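Local coordinates for putative aminooxidase (Propionibacterium acnes, PDB 2BA9), which isomerises polyunsaturated fatty acid to conjugated linoleic acid, with a bound flavin-adenine dinucleotide, at residues L256-D261 / T367-P372. Numbering follows the deposited sequence.
Sequences LEKFLD and TWYYFP. With FAD (flavin-adenine dinucleotide), chain D.
In this flavin-containing amine oxidoreductase fold, Glu-257 and Lys-258 of the short helix 256-259 meet Tyr-369 on strand 359-373, an outermost strand of the mixed sheet. The helix follows strand 249-252 of the parallel, Rossmann-type sheet, so the contact ties it to the mixed sheet's edge at the surface. Tyr-369 extends its ring toward the helix, with CG anti to the backbone N (chi1 174°). Its OH donates a short hydrogen bond to Glu-257 OE2, at 2.5 Å. The acceptor lies at the ring edge, near its plane, and uses its syn lone pair. The carboxylate plane is turned 78° from the ring. With CG of Glu-257 between the backbone N and carbonyl carbon and a bend at chi2 (-79°), OE1 curls back to accept a longer, bent hydrogen bond from Lys-258 N at 3.2 Å, through its anti lone pair. The carboxylate is thus held at both oxygens, more loosely at OE1.

Lys-258 runs past the tyrosine in the opposite direction. Its NZ is placed only 3.0 Å from Tyr-369 CD1, oblique to the ring; so short an approach by an exposed chain with an unusual last torsion is doubtful. The ring of Tyr-369 also stacks with His-278.

The residues on either side of Tyr-369 belong to the flavin pocket. One face of the Trp-368 ring carries FAD C8M, 3.3 Å from CD1. Tyr-370 instead turns its edge to the flavin, CE1 3.3 Å from FAD C9. A water accepts from Leu-256 N at 3.0 Å and donates weakly to Tyr-369 OH at 3.3 Å.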
# COMPACT_ATOMS: atom_id res chain seq x y z
N LEU A 256 -0.85 -10.19 -9.63
CA LEU A 256 -0.38 -11.48 -10.11
C LEU A 256 -1.51 -12.47 -10.41
O LEU A 256 -1.36 -13.33 -11.26
CB LEU A 256 0.57 -12.10 -9.10
CG LEU A 256 1.88 -11.35 -8.84
CD1 LEU A 256 2.72 -12.18 -7.82
CD2 LEU A 256 2.64 -11.07 -10.13
N GLU A 257 -2.62 -12.35 -9.71
CA GLU A 257 -3.81 -13.12 -10.03
C GLU A 257 -4.42 -12.66 -11.37
O GLU A 257 -5.01 -13.47 -12.08
CB GLU A 257 -4.85 -13.06 -8.88
CG GLU A 257 -5.74 -11.81 -8.79
CD GLU A 257 -5.03 -10.62 -8.16
OE1 GLU A 257 -4.16 -10.04 -8.84
OE2 GLU A 257 -5.35 -10.26 -7.01
N LYS A 258 -4.29 -11.37 -11.70
CA LYS A 258 -4.79 -10.83 -12.96
C LYS A 258 -3.91 -11.21 -14.15
O LYS A 258 -4.41 -11.38 -15.27
CB LYS A 258 -4.91 -9.31 -12.88
CG LYS A 258 -5.84 -8.84 -11.75
CD LYS A 258 -6.51 -7.51 -12.10
CE LYS A 258 -7.64 -7.16 -11.13
NZ LYS A 258 -7.14 -6.30 -10.05
N PHE A 259 -2.61 -11.32 -13.87
CA PHE A 259 -1.57 -11.78 -14.80
C PHE A 259 -1.88 -13.17 -15.33
O PHE A 259 -1.55 -13.50 -16.47
CB PHE A 259 -0.21 -11.74 -14.10
CG PHE A 259 0.90 -12.45 -14.83
CD1 PHE A 259 1.57 -11.84 -15.88
CD2 PHE A 259 1.31 -13.72 -14.43
CE1 PHE A 259 2.61 -12.50 -16.55
CE2 PHE A 259 2.35 -14.38 -15.09
CZ PHE A 259 3.00 -13.76 -16.15
N LEU A 260 -2.53 -13.99 -14.49
CA LEU A 260 -2.96 -15.32 -14.89
C LEU A 260 -3.82 -15.28 -16.14
O LEU A 260 -3.74 -16.18 -16.99
CB LEU A 260 -3.77 -15.99 -13.78
CG LEU A 260 -3.06 -16.35 -12.48
CD1 LEU A 260 -4.09 -16.93 -11.50
CD2 LEU A 260 -1.92 -17.34 -12.73
N ASP A 261 -4.64 -14.24 -16.25
CA ASP A 261 -5.63 -14.14 -17.32
C ASP A 261 -5.05 -13.76 -18.70
O ASP A 261 -5.78 -13.84 -19.69
CB ASP A 261 -6.72 -13.12 -16.95
CG ASP A 261 -7.53 -13.52 -15.72
OD1 ASP A 261 -7.52 -14.70 -15.33
OD2 ASP A 261 -8.18 -12.62 -15.14
N THR A 367 -12.48 3.37 -6.33
CA THR A 367 -12.21 2.13 -5.56
C THR A 367 -10.92 1.51 -6.09
O THR A 367 -10.79 1.17 -7.26
CB THR A 367 -13.37 1.12 -5.58
OG1 THR A 367 -14.55 1.72 -5.03
CG2 THR A 367 -13.02 -0.11 -4.73
N TRP A 368 -9.94 1.39 -5.21
CA TRP A 368 -8.61 0.94 -5.59
C TRP A 368 -8.45 -0.56 -5.38
O TRP A 368 -8.99 -1.12 -4.43
CB TRP A 368 -7.57 1.63 -4.72
CG TRP A 368 -7.45 3.09 -4.86
CD1 TRP A 368 -7.89 4.03 -3.98
CD2 TRP A 368 -6.79 3.80 -5.92
NE1 TRP A 368 -7.55 5.28 -4.42
CE2 TRP A 368 -6.87 5.17 -5.61
CE3 TRP A 368 -6.14 3.41 -7.09
CZ2 TRP A 368 -6.32 6.16 -6.43
CZ3 TRP A 368 -5.60 4.39 -7.92
CH2 TRP A 368 -5.69 5.75 -7.58
N TYR A 369 -7.68 -1.20 -6.25
CA TYR A 369 -7.16 -2.54 -6.00
C TYR A 369 -6.06 -2.34 -4.98
O TYR A 369 -5.01 -1.73 -5.26
CB TYR A 369 -6.61 -3.18 -7.27
CG TYR A 369 -5.95 -4.51 -7.06
CD1 TYR A 369 -6.66 -5.70 -7.18
CD2 TYR A 369 -4.58 -4.60 -6.77
CE1 TYR A 369 -6.03 -6.95 -7.02
CE2 TYR A 369 -3.95 -5.82 -6.60
CZ TYR A 369 -4.68 -6.98 -6.71
OH TYR A 369 -4.04 -8.18 -6.54
N TYR A 370 -6.32 -2.83 -3.78
CA TYR A 370 -5.57 -2.43 -2.62
C TYR A 370 -5.13 -3.65 -1.83
O TYR A 370 -5.82 -4.67 -1.78
CB TYR A 370 -6.44 -1.54 -1.73
CG TYR A 370 -5.65 -0.64 -0.80
CD1 TYR A 370 -4.90 0.41 -1.30
CD2 TYR A 370 -5.67 -0.84 0.57
CE1 TYR A 370 -4.16 1.23 -0.46
CE2 TYR A 370 -4.94 -0.01 1.43
CZ TYR A 370 -4.19 1.03 0.89
OH TYR A 370 -3.47 1.85 1.70
N PHE A 371 -3.95 -3.50 -1.23
CA PHE A 371 -3.37 -4.48 -0.32
C PHE A 371 -3.57 -5.93 -0.72
O PHE A 371 -4.27 -6.67 -0.03
CB PHE A 371 -3.89 -4.24 1.11
CG PHE A 371 -3.24 -5.12 2.16
CD1 PHE A 371 -1.87 -5.42 2.10
CD2 PHE A 371 -3.98 -5.66 3.19
CE1 PHE A 371 -1.26 -6.21 3.07
CE2 PHE A 371 -3.38 -6.48 4.15
CZ PHE A 371 -2.01 -6.75 4.09
N PRO A 372 -2.93 -6.36 -1.83
CA PRO A 372 -2.97 -7.80 -2.08
C PRO A 372 -2.22 -8.53 -0.98
O PRO A 372 -1.15 -8.10 -0.56
CB PRO A 372 -2.22 -7.95 -3.42
CG PRO A 372 -1.34 -6.71 -3.50
CD PRO A 372 -2.17 -5.63 -2.86
PA FAD D . 0.55 0.41 -7.79
O1A FAD D . 0.82 1.68 -7.04
O2A FAD D . -0.87 -0.11 -7.77
O5B FAD D . 0.93 0.63 -9.33
C5B FAD D . 0.81 -0.47 -10.20
C4B FAD D . 0.98 -0.03 -11.63
O4B FAD D . 0.89 -1.16 -12.48
C3B FAD D . -0.10 0.98 -12.05
O3B FAD D . 0.50 2.13 -12.59
C2B FAD D . -0.94 0.21 -13.04
O2B FAD D . -1.59 1.06 -13.99
C1B FAD D . 0.08 -0.81 -13.58
N9A FAD D . -0.62 -1.97 -14.16
C8A FAD D . -1.57 -2.77 -13.55
N7A FAD D . -1.98 -3.72 -14.44
C5A FAD D . -1.29 -3.54 -15.60
C6A FAD D . -1.31 -4.20 -16.85
N6A FAD D . -1.84 -5.46 -16.93
N1A FAD D . -0.44 -3.77 -17.85
C2A FAD D . 0.39 -2.68 -17.66
N3A FAD D . 0.40 -2.03 -16.43
C4A FAD D . -0.44 -2.44 -15.43
N1 FAD D . 1.51 4.02 0.85
C2 FAD D . 2.36 4.50 1.83
O2 FAD D . 3.55 4.19 1.82
N3 FAD D . 1.86 5.32 2.83
C4 FAD D . 0.53 5.67 2.83
O4 FAD D . 0.12 6.42 3.73
C4X FAD D . -0.33 5.20 1.84
N5 FAD D . -1.68 5.51 1.82
C5X FAD D . -2.49 5.18 0.76
C6 FAD D . -3.81 5.63 0.71
C7 FAD D . -4.61 5.32 -0.39
C7M FAD D . -6.02 5.84 -0.42
C8 FAD D . -4.09 4.55 -1.43
C8M FAD D . -4.91 4.18 -2.63
C9 FAD D . -2.78 4.09 -1.36
C9A FAD D . -1.97 4.39 -0.27
N10 FAD D . -0.64 3.93 -0.17
C10 FAD D . 0.19 4.38 0.83
C1' FAD D . -0.20 2.71 -0.91
C2' FAD D . 0.71 3.05 -2.08
O2' FAD D . 0.18 4.10 -2.88
C3' FAD D . 0.91 1.78 -2.89
O3' FAD D . 1.30 0.72 -2.02
C4' FAD D . 1.93 1.99 -3.99
O4' FAD D . 1.42 2.84 -5.01
C5' FAD D . 2.33 0.63 -4.55
O5' FAD D . 3.02 0.78 -5.75
P FAD D . 3.07 -0.43 -6.82
O1P FAD D . 3.83 -0.01 -8.07
O2P FAD D . 3.69 -1.61 -6.15
O3P FAD D . 1.55 -0.73 -7.24
O HOH W 1 -0.98 -9.49 -6.71